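Local coordinates for protein bifunctional enzyme IspD/IspF (Campylobacter jejuni, PDB 1W55) that catalyses two steps of isoprenoid precursor synthesis, making 4-diphosphocytidyl-2-C-methyl-D-erythritol from CTP and MEP, and cyclising its 2-phosphate to methylerythritol cyclodiphosphate with release of CMP, at residues A[34-39]-A[99-104]; A[74-79]-A[147-152]; A[92-97]-A[154-159]. One frame throughout, in Å; residues are numbered along the deposited sequence.

Interaction 1 of 3, residues A[34-39]-A[99-104]; sequences WLYATK and RVLVSK. With EDO (1,2-ethanediol), chain F.
A water molecule lies between the carbonyl oxygens A37 O and V100 O, 3.0 Å from each. It can donate to either, although acceptors outnumber its protons and it may not serve every one at once. The water links the two main chains here, and the side chains beside it supply the apolar contact. Most of that falls to Y36, whose CG is anti to the backbone N (chi1 -172°), which brings ring atoms CD2 and CE2 to the loop. Its CD2 lies 3.5 Å from V100 CG1, the two side chains crossing at about a right angle, and Y36 CE2 is 4.2 Å from L101 CD2. The methyl A37 CB approaches V100 CA to 4.2 Å. At the start of the loop the R99 side chain leaves the backbone away from the helix, and its NH2 donates almost straight, at 170°, to O1 of an ethanediol lying at the guanidinium edge. R99 NE is paired with D96, while NH2 also forms a salt bridge to D128 of the second subunit. The contact thus sets helix 33-42 against the loop joining strand 91-96 to helix 104-111, with L28 of strand 27-28 touching both Y36 and V100.

Interaction 2 of 3, residues A[74-79]-A[147-152]; sequences DTRAES and TPQISK. With C (cytidine-5'-monophosphate), chain D.
The cytidine nucleotide pocket of the cytidylyltransferase domain supplies the setting: R76, from the first turn of the helix beside bound CMP, reaches across to T147, just before strand 149-152, and Q149, its first residue. The direct approach is loose, with R76 NH2 3.6 Å from T147 OG1, and a water does most of the joining. That water accepts from R76 NH2 at 2.7 Å, in the guanidinium plane, and donates to Q149 OE1, also at 2.7 Å; T147 OG1 is a longer partner of the same water. The arginine gets there by full extension. With CG anti to the backbone N (chi1 -169°) and the chain straight as far as NE, its methylene carbons run alongside the nucleotide sugar, CG lying 3.4 Å from O4', before the charged end passes beyond it. There NH2 pairs with D96 and NH1 with D169, which would hold the flat group in a fixed orientation. Q149 is fastened as well, its NE2 donating to D168 and T121 and its OE1 accepting from D169 N.

The same turn caps its helix and also meets the base. T75 is the N-cap, its OG1 accepting from E78 N at 3.2 Å, while E78 OE1 takes D74 N at 2.9 Å. One turn on, S79 OG donates to cytosine N3 over 2.7 Å and is hydrogen-bonded to G73 N, so a single hydroxyl ties base to loop. Beyond the cis peptide before P148, strand 149-152 pairs antiparallel with strand 91-96 and lies between it and strand 119-124, while helix 76-84 leads away from the nucleotide and S170 and D169 of helix 169-174 touch Q149 and S151.

Interaction 3 of 3, residues A[92-97]-A[154-159]; sequences VMVSDV and KLLKKA. With C (cytidine-5'-monophosphate), chain D; EDO (1,2-ethanediol), chain F.
Helix-on-sheet packing is the nature of this buried, wholly apolar contact: in the GT-A-type alpha/beta fold of the cytidylyltransferase domain, helix 153-159 sets a leucine against the face of strand 91-96. The principle at work is strand alternation. V92 and V94 point to the helix side of the sheet while M93 between them points away, and the two valines together receive L156. One methyl does all the touching, for L156 CD2 lies 4.1 Å from V92 CG1 and equally far from V94 CG2. The two approaches nonetheless differ. V94 and L156 reach toward each other tip to tip, whereas V92 crosses the leucine at about a right angle. Anti placement of L156 CG relative to its backbone N (chi1 -173°) sends the branch from the helix toward the sheet. The leucine is shared with its surroundings, since L84 of helix 76-84 and both D169 and I173 of helix 169-174 also touch it; L84 packs on V92 too, and L80 on V94.

Farther along, the strand passes from this core to the nucleotide site. D96 and V97 line the CMP pocket, D96 OD1 coming within 3.4 Å of the ribose C4'. The other carboxylate oxygen, D96 OD2, accepts a 2.7 Å hydrogen bond from O1 of the ethanediol, a probable crystallisation additive.

Overall arrangement
All three contacts lie in the cytidylyltransferase domain, and along the chain their segments alternate: 34-39, 74-79, 92-97, 99-104, 147-152, 154-159. Interactions 2 and 3 nearly coincide, their centres about 5 Å apart, because strands 149-152 and 91-96 are antiparallel neighbours in one mixed sheet, and segments 74-79 and 92-97 both reach the CMP. Interaction 1 sits about 16 Å from interaction 2 and 18 Å from interaction 3, centre to centre, yet it touches both: R99 packs on T147, and A37 on V97. Strand 91-96 runs from the leucine-packed core to the nucleotide and on into the loop of interaction 1, so distant segments are interlaced near one nucleotide pocket.

Interaction 1 of 3, residues A[34-39]-A[99-104]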
loop_
_atom_site.group_PDB
_atom_site.type_symbol
_atom_site.label_atom_id
_atom_site.label_comp_id
_atom_site.label_asym_id
_atom_site.label_seq_id
_atom_site.Cartn_x
_atom_site.Cartn_y
_atom_site.Cartn_z
ATOM N N TRP A 34 17.459 21.322 7.025
ATOM C CA TRP A 34 17.915 22.535 6.328
ATOM C C TRP A 34 18.513 22.167 4.983
ATOM O O TRP A 34 18.332 22.872 3.995
ATOM C CB TRP A 34 18.934 23.335 7.176
ATOM C CG TRP A 34 20.273 22.628 7.371
ATOM C CD1 TRP A 34 20.642 21.839 8.427
ATOM C CD2 TRP A 34 21.411 22.666 6.491
ATOM N NE1 TRP A 34 21.927 21.385 8.258
ATOM C CE2 TRP A 34 22.418 21.865 7.071
ATOM C CE3 TRP A 34 21.675 23.283 5.261
ATOM C CZ2 TRP A 34 23.657 21.658 6.460
ATOM C CZ3 TRP A 34 22.907 23.077 4.653
ATOM C CH2 TRP A 34 23.884 22.270 5.251
ATOM N N LEU A 35 19.223 21.043 4.950
ATOM C CA LEU A 35 19.843 20.566 3.718
ATOM C C LEU A 35 18.779 19.988 2.784
ATOM O O LEU A 35 18.778 20.277 1.590
ATOM C CB LEU A 35 20.960 19.558 4.022
ATOM C CG LEU A 35 21.743 18.950 2.851
ATOM C CD1 LEU A 35 22.426 20.037 1.960
ATOM C CD2 LEU A 35 22.768 17.940 3.389
ATOM N N TYR A 36 17.849 19.211 3.334
ATOM C CA TYR A 36 16.722 18.722 2.542
ATOM C C TYR A 36 15.948 19.866 1.850
ATOM O O TYR A 36 15.677 19.798 0.652
ATOM C CB TYR A 36 15.780 17.877 3.408
ATOM C CG TYR A 36 14.704 17.170 2.621
ATOM C CD1 TYR A 36 14.840 15.826 2.268
ATOM C CD2 TYR A 36 13.540 17.845 2.226
ATOM C CE1 TYR A 36 13.837 15.166 1.536
ATOM C CE2 TYR A 36 12.538 17.204 1.502
ATOM C CZ TYR A 36 12.693 15.867 1.156
ATOM O OH TYR A 36 11.703 15.240 0.432
ATOM N N ALA A 37 15.587 20.903 2.604
ATOM C CA ALA A 37 14.852 22.051 2.039
ATOM C C ALA A 37 15.647 22.796 0.963
ATOM O O ALA A 37 15.093 23.169 -0.079
ATOM C CB ALA A 37 14.419 23.019 3.148
ATOM N N THR A 38 16.940 23.000 1.212
ATOM C CA THR A 38 17.824 23.683 0.263
ATOM C C THR A 38 17.985 22.874 -1.028
ATOM O O THR A 38 17.881 23.428 -2.129
ATOM C CB THR A 38 19.200 23.990 0.900
ATOM O OG1 THR A 38 19.020 24.709 2.128
ATOM C CG2 THR A 38 19.957 24.967 0.054
ATOM N N LYS A 39 18.206 21.568 -0.882
ATOM C CA LYS A 39 18.320 20.658 -2.026
ATOM C C LYS A 39 17.062 20.708 -2.881
ATOM O O LYS A 39 17.151 20.789 -4.100
ATOM C CB LYS A 39 18.579 19.211 -1.568
ATOM C CG LYS A 39 20.033 18.916 -1.235
ATOM C CD LYS A 39 20.238 17.428 -0.978
ATOM C CE LYS A 39 21.705 17.059 -0.945
ATOM N NZ LYS A 39 21.891 15.711 -0.335
ATOM N N ARG A 99 9.990 25.810 5.655
ATOM C CA ARG A 99 9.024 25.469 4.602
ATOM C C ARG A 99 9.654 24.421 3.681
ATOM O O ARG A 99 10.277 24.743 2.658
ATOM C CB ARG A 99 8.615 26.717 3.812
ATOM C CG ARG A 99 7.862 27.720 4.650
ATOM C CD ARG A 99 7.497 28.984 3.901
ATOM N NE ARG A 99 7.044 30.063 4.774
ATOM C CZ ARG A 99 5.808 30.178 5.265
ATOM N NH1 ARG A 99 4.873 29.285 4.966
ATOM N NH2 ARG A 99 5.501 31.207 6.045
ATOM N N VAL A 100 9.489 23.161 4.061
ATOM C CA VAL A 100 10.338 22.093 3.539
ATOM C C VAL A 100 9.896 21.520 2.200
ATOM O O VAL A 100 10.734 21.268 1.341
ATOM C CB VAL A 100 10.523 20.955 4.577
ATOM C CG1 VAL A 100 11.584 20.000 4.116
ATOM C CG2 VAL A 100 10.924 21.529 5.907
ATOM N N LEU A 101 8.592 21.341 2.021
ATOM C CA LEU A 101 8.060 20.602 0.876
ATOM C C LEU A 101 7.501 21.471 -0.256
ATOM O O LEU A 101 6.574 21.052 -0.963
ATOM C CB LEU A 101 6.972 19.633 1.342
ATOM C CG LEU A 101 7.342 18.495 2.307
ATOM C CD1 LEU A 101 6.088 17.703 2.681
ATOM C CD2 LEU A 101 8.409 17.577 1.726
ATOM N N VAL A 102 8.062 22.663 -0.429
ATOM C CA VAL A 102 7.654 23.566 -1.504
ATOM C C VAL A 102 7.724 22.833 -2.841
ATOM O O VAL A 102 8.761 22.262 -3.185
ATOM C CB VAL A 102 8.543 24.836 -1.558
ATOM C CG1 VAL A 102 8.216 25.651 -2.792
ATOM C CG2 VAL A 102 8.358 25.686 -0.292
ATOM N N SER A 103 6.613 22.846 -3.577
ATOM C CA SER A 103 6.486 22.115 -4.842
ATOM C C SER A 103 7.061 22.873 -6.035
ATOM O O SER A 103 7.133 24.107 -6.030
ATOM C CB SER A 103 5.015 21.794 -5.117
ATOM O OG SER A 103 4.380 22.900 -5.741
ATOM N N LYS A 104 7.448 22.121 -7.062
ATOM C CA LYS A 104 7.915 22.683 -8.333
ATOM C C LYS A 104 6.828 23.535 -8.989
ATOM O O LYS A 104 7.105 24.534 -9.672
ATOM C CB LYS A 104 8.337 21.545 -9.271
ATOM C CG LYS A 104 8.722 21.968 -10.683
ATOM C CD LYS A 104 9.885 22.939 -10.695
ATOM C CE LYS A 104 10.318 23.226 -12.119
ATOM N NZ LYS A 104 11.800 23.183 -12.202
HETATM C C1 EDO F . 7.469 34.563 6.269
HETATM O O1 EDO F . 7.500 33.377 7.049
HETATM C C2 EDO F . 6.191 34.605 5.459
HETATM O O2 EDO F . 5.098 34.358 6.314
HETATM O O HOH W 1 12.103 23.616 0.071
#

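Interaction 2 of 3, residues A[74-79]-A[147-152]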
loop_
_atom_site.group_PDB
_atom_site.type_symbol
_atom_site.label_atom_id
_atom_site.label_comp_id
_atom_site.label_asym_id
_atom_site.label_seq_id
_atom_site.Cartn_x
_atom_site.Cartn_y
_atom_site.Cartn_z
ATOM N N ASP A 74 20.271 38.976 14.335
ATOM C CA ASP A 74 19.315 38.882 15.450
ATOM C C ASP A 74 17.870 38.634 15.003
ATOM O O ASP A 74 17.033 38.172 15.781
ATOM C CB ASP A 74 19.360 40.161 16.300
ATOM C CG ASP A 74 20.713 40.381 16.988
ATOM O OD1 ASP A 74 21.583 39.484 16.945
ATOM O OD2 ASP A 74 20.988 41.438 17.601
ATOM N N THR A 75 17.563 38.981 13.761
ATOM C CA THR A 75 16.230 38.745 13.224
ATOM C C THR A 75 16.336 38.153 11.827
ATOM O O THR A 75 17.390 38.223 11.185
ATOM C CB THR A 75 15.426 40.065 13.160
ATOM O OG1 THR A 75 16.125 41.001 12.329
ATOM C CG2 THR A 75 15.364 40.761 14.523
ATOM N N ARG A 76 15.227 37.585 11.362
ATOM C CA ARG A 76 15.078 37.169 9.974
ATOM C C ARG A 76 15.605 38.235 9.006
ATOM O O ARG A 76 16.450 37.944 8.144
ATOM C CB ARG A 76 13.603 36.863 9.693
ATOM C CG ARG A 76 13.334 36.156 8.366
ATOM C CD ARG A 76 11.845 35.967 8.079
ATOM N NE ARG A 76 11.581 35.228 6.845
ATOM C CZ ARG A 76 11.641 35.739 5.610
ATOM N NH1 ARG A 76 11.981 37.013 5.403
ATOM N NH2 ARG A 76 11.365 34.961 4.567
ATOM N N ALA A 77 15.120 39.468 9.163
ATOM C CA ALA A 77 15.481 40.562 8.253
ATOM C C ALA A 77 16.966 40.905 8.307
ATOM O O ALA A 77 17.566 41.233 7.273
ATOM C CB ALA A 77 14.624 41.803 8.515
ATOM N N GLU A 78 17.571 40.820 9.495
ATOM C CA GLU A 78 19.020 41.002 9.588
ATOM C C GLU A 78 19.824 39.882 8.936
ATOM O O GLU A 78 20.796 40.160 8.232
ATOM C CB GLU A 78 19.517 41.248 11.012
ATOM C CG GLU A 78 20.875 41.948 10.979
ATOM C CD GLU A 78 21.543 42.129 12.330
ATOM O OE1 GLU A 78 21.074 41.578 13.347
ATOM O OE2 GLU A 78 22.567 42.844 12.362
ATOM N N SER A 79 19.441 38.627 9.160
ATOM C CA SER A 79 20.100 37.525 8.450
ATOM C C SER A 79 19.991 37.730 6.947
ATOM O O SER A 79 20.971 37.581 6.218
ATOM C CB SER A 79 19.504 36.174 8.843
ATOM O OG SER A 79 19.599 35.972 10.244
ATOM N N THR A 147 6.273 31.585 1.578
ATOM C CA THR A 147 7.599 31.723 0.995
ATOM C C THR A 147 7.661 30.454 0.088
ATOM O O THR A 147 6.895 29.518 0.362
ATOM C CB THR A 147 8.560 31.709 2.225
ATOM O OG1 THR A 147 9.110 33.014 2.476
ATOM C CG2 THR A 147 9.701 30.811 2.087
ATOM N N PRO A 148 8.478 30.367 -0.979
ATOM C CA PRO A 148 9.464 31.364 -1.427
ATOM C C PRO A 148 8.887 32.677 -1.950
ATOM O O PRO A 148 7.736 32.737 -2.385
ATOM C CB PRO A 148 10.198 30.660 -2.585
ATOM C CG PRO A 148 9.780 29.207 -2.542
ATOM C CD PRO A 148 8.451 29.184 -1.859
ATOM N N GLN A 149 9.698 33.727 -1.883
ATOM C CA GLN A 149 9.304 35.038 -2.372
ATOM C C GLN A 149 10.420 35.504 -3.300
ATOM O O GLN A 149 11.596 35.333 -2.988
ATOM C CB GLN A 149 9.114 36.014 -1.204
ATOM C CG GLN A 149 8.011 35.619 -0.213
ATOM C CD GLN A 149 7.790 36.629 0.917
ATOM O OE1 GLN A 149 8.736 37.038 1.593
ATOM N NE2 GLN A 149 6.532 37.002 1.142
ATOM N N ILE A 150 10.059 36.052 -4.456
ATOM C CA ILE A 150 11.055 36.577 -5.384
ATOM C C ILE A 150 10.983 38.097 -5.396
ATOM O O ILE A 150 9.895 38.678 -5.526
ATOM C CB ILE A 150 10.845 36.034 -6.824
ATOM C CG1 ILE A 150 10.807 34.515 -6.845
ATOM C CG2 ILE A 150 11.960 36.514 -7.745
ATOM C CD1 ILE A 150 10.245 33.949 -8.151
ATOM N N SER A 151 12.145 38.731 -5.290
ATOM C CA SER A 151 12.226 40.181 -5.263
ATOM C C SER A 151 13.331 40.645 -6.187
ATOM O O SER A 151 14.268 39.891 -6.484
ATOM C CB SER A 151 12.519 40.680 -3.842
ATOM O OG SER A 151 11.509 40.284 -2.941
ATOM N N LYS A 152 13.219 41.890 -6.636
ATOM C CA LYS A 152 14.340 42.560 -7.283
ATOM C C LYS A 152 15.336 42.835 -6.172
ATOM O O LYS A 152 15.000 43.448 -5.147
ATOM C CB LYS A 152 13.911 43.864 -7.968
ATOM C CG LYS A 152 12.826 43.692 -9.043
ATOM C CD LYS A 152 13.288 44.215 -10.409
ATOM C CE LYS A 152 12.125 44.333 -11.411
ATOM N NZ LYS A 152 10.912 45.008 -10.820
HETATM O OP3 C D . 9.211 32.213 11.396
HETATM P P C D . 10.418 33.037 11.774
HETATM O OP1 C D . 10.921 32.732 13.162
HETATM O OP2 C D . 10.315 34.504 11.421
HETATM O "O5'" C D . 11.611 32.443 10.867
HETATM C "C5'" C D . 11.557 32.455 9.449
HETATM C "C4'" C D . 12.877 31.941 8.872
HETATM O "O4'" C D . 13.941 32.877 9.081
HETATM C "C3'" C D . 13.319 30.632 9.496
HETATM O "O3'" C D . 13.700 29.776 8.435
HETATM C "C2'" C D . 14.520 30.981 10.348
HETATM O "O2'" C D . 15.479 29.933 10.415
HETATM C "C1'" C D . 15.070 32.212 9.646
HETATM N N1 C D . 15.740 33.097 10.598
HETATM C C2 C D . 17.050 33.517 10.313
HETATM O O2 C D . 17.624 33.138 9.256
HETATM N N3 C D . 17.671 34.332 11.190
HETATM C C4 C D . 17.061 34.732 12.339
HETATM N N4 C D . 17.714 35.545 13.209
HETATM C C5 C D . 15.765 34.320 12.634
HETATM C C6 C D . 15.116 33.489 11.730
HETATM O O HOH W 2 11.000 35.630 1.968
#

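Interaction 3 of 3, residues A[92-97]-A[154-159]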
loop_
_atom_site.group_PDB
_atom_site.type_symbol
_atom_site.label_atom_id
_atom_site.label_comp_id
_atom_site.label_asym_id
_atom_site.label_seq_id
_atom_site.Cartn_x
_atom_site.Cartn_y
_atom_site.Cartn_z
ATOM N N VAL A 92 16.318 37.741 -6.651
ATOM C CA VAL A 92 16.659 36.830 -5.571
ATOM C C VAL A 92 15.413 36.119 -5.059
ATOM O O VAL A 92 14.395 36.749 -4.750
ATOM C CB VAL A 92 17.441 37.538 -4.422
ATOM C CG1 VAL A 92 16.601 38.621 -3.756
ATOM C CG2 VAL A 92 17.950 36.519 -3.396
ATOM N N MET A 93 15.492 34.794 -5.005
ATOM C CA MET A 93 14.483 34.007 -4.306
ATOM C C MET A 93 14.909 33.831 -2.849
ATOM O O MET A 93 16.062 33.489 -2.555
ATOM C CB MET A 93 14.287 32.647 -4.976
ATOM C CG MET A 93 13.205 31.805 -4.325
ATOM S SD MET A 93 12.752 30.395 -5.332
ATOM C CE MET A 93 11.470 31.155 -6.306
ATOM N N VAL A 94 13.969 34.071 -1.944
ATOM C CA VAL A 94 14.221 33.955 -0.517
ATOM C C VAL A 94 13.208 32.994 0.085
ATOM O O VAL A 94 12.028 33.057 -0.237
ATOM C CB VAL A 94 14.124 35.319 0.195
ATOM C CG1 VAL A 94 14.457 35.177 1.688
ATOM C CG2 VAL A 94 15.050 36.347 -0.459
ATOM N N SER A 95 13.668 32.109 0.962
ATOM C CA SER A 95 12.788 31.107 1.549
ATOM C C SER A 95 13.195 30.693 2.960
ATOM O O SER A 95 14.382 30.582 3.264
ATOM C CB SER A 95 12.712 29.874 0.638
ATOM O OG SER A 95 11.528 29.127 0.864
ATOM N N ASP A 96 12.197 30.486 3.819
ATOM C CA ASP A 96 12.397 29.850 5.122
ATOM C C ASP A 96 12.775 28.376 4.923
ATOM O O ASP A 96 12.091 27.680 4.182
ATOM C CB ASP A 96 11.095 29.907 5.930
ATOM C CG ASP A 96 10.474 31.314 5.989
ATOM O OD1 ASP A 96 11.205 32.328 5.979
ATOM O OD2 ASP A 96 9.245 31.493 6.072
ATOM N N VAL A 97 13.832 27.878 5.574
ATOM C CA VAL A 97 14.123 26.429 5.480
ATOM C C VAL A 97 13.015 25.600 6.086
ATOM O O VAL A 97 12.830 24.449 5.705
ATOM C CB VAL A 97 15.451 25.944 6.163
ATOM C CG1 VAL A 97 16.638 26.159 5.284
ATOM C CG2 VAL A 97 15.643 26.519 7.557
ATOM N N LYS A 154 18.011 44.758 -5.801
ATOM C CA LYS A 154 18.348 46.134 -5.438
ATOM C C LYS A 154 17.281 46.745 -4.530
ATOM O O LYS A 154 17.612 47.428 -3.565
ATOM C CB LYS A 154 18.585 46.995 -6.690
ATOM C CG LYS A 154 19.774 46.521 -7.549
ATOM C CD LYS A 154 19.992 47.418 -8.774
ATOM C CE LYS A 154 19.483 46.758 -10.059
ATOM N NZ LYS A 154 20.592 46.370 -10.985
ATOM N N LEU A 155 16.013 46.468 -4.828
ATOM C CA LEU A 155 14.898 46.993 -4.037
ATOM C C LEU A 155 14.813 46.393 -2.635
ATOM O O LEU A 155 14.490 47.104 -1.674
ATOM C CB LEU A 155 13.563 46.799 -4.763
ATOM C CG LEU A 155 13.316 47.739 -5.956
ATOM C CD1 LEU A 155 11.957 47.477 -6.561
ATOM C CD2 LEU A 155 13.462 49.227 -5.587
ATOM N N LEU A 156 15.087 45.089 -2.526
ATOM C CA LEU A 156 15.029 44.393 -1.246
ATOM C C LEU A 156 16.171 44.863 -0.353
ATOM O O LEU A 156 15.981 45.063 0.845
ATOM C CB LEU A 156 15.043 42.866 -1.437
ATOM C CG LEU A 156 14.825 41.983 -0.199
ATOM C CD1 LEU A 156 13.521 42.327 0.504
ATOM C CD2 LEU A 156 14.886 40.470 -0.538
ATOM N N LYS A 157 17.346 45.057 -0.949
ATOM C CA LYS A 157 18.471 45.688 -0.253
ATOM C C LYS A 157 18.071 47.048 0.322
ATOM O O LYS A 157 18.252 47.299 1.521
ATOM C CB LYS A 157 19.679 45.838 -1.178
ATOM C CG LYS A 157 20.382 44.525 -1.480
ATOM C CD LYS A 157 21.765 44.747 -2.049
ATOM C CE LYS A 157 22.232 43.526 -2.823
ATOM N NZ LYS A 157 23.665 43.613 -3.238
ATOM N N LYS A 158 17.498 47.903 -0.524
ATOM C CA LYS A 158 17.052 49.232 -0.094
ATOM C C LYS A 158 15.968 49.127 0.970
ATOM O O LYS A 158 15.983 49.869 1.951
ATOM C CB LYS A 158 16.534 50.055 -1.282
ATOM C CG LYS A 158 17.276 51.372 -1.503
ATOM C CD LYS A 158 16.860 52.033 -2.818
ATOM C CE LYS A 158 18.025 52.087 -3.811
ATOM N NZ LYS A 158 17.642 51.564 -5.159
ATOM N N ALA A 159 15.037 48.194 0.771
ATOM C CA ALA A 159 13.949 47.957 1.719
ATOM C C ALA A 159 14.429 47.667 3.148
ATOM O O ALA A 159 13.707 47.954 4.094
ATOM C CB ALA A 159 13.047 46.825 1.224
HETATM O OP3 C D . 9.211 32.213 11.396
HETATM P P C D . 10.418 33.037 11.774
HETATM O OP1 C D . 10.921 32.732 13.162
HETATM O OP2 C D . 10.315 34.504 11.421
HETATM O "O5'" C D . 11.611 32.443 10.867
HETATM C "C5'" C D . 11.557 32.455 9.449
HETATM C "C4'" C D . 12.877 31.941 8.872
HETATM O "O4'" C D . 13.941 32.877 9.081
HETATM C "C3'" C D . 13.319 30.632 9.496
HETATM O "O3'" C D . 13.700 29.776 8.435
HETATM C "C2'" C D . 14.520 30.981 10.348
HETATM O "O2'" C D . 15.479 29.933 10.415
HETATM C "C1'" C D . 15.070 32.212 9.646
HETATM N N1 C D . 15.740 33.097 10.598
HETATM C C2 C D . 17.050 33.517 10.313
HETATM O O2 C D . 17.624 33.138 9.256
HETATM N N3 C D . 17.671 34.332 11.190
HETATM C C4 C D . 17.061 34.732 12.339
HETATM N N4 C D . 17.714 35.545 13.209
HETATM C C5 C D . 15.765 34.320 12.634
HETATM C C6 C D . 15.116 33.489 11.730
HETATM C C1 EDO F . 7.469 34.563 6.269
HETATM O O1 EDO F . 7.500 33.377 7.049
HETATM C C2 EDO F . 6.191 34.605 5.459
HETATM O O2 EDO F . 5.098 34.358 6.314
#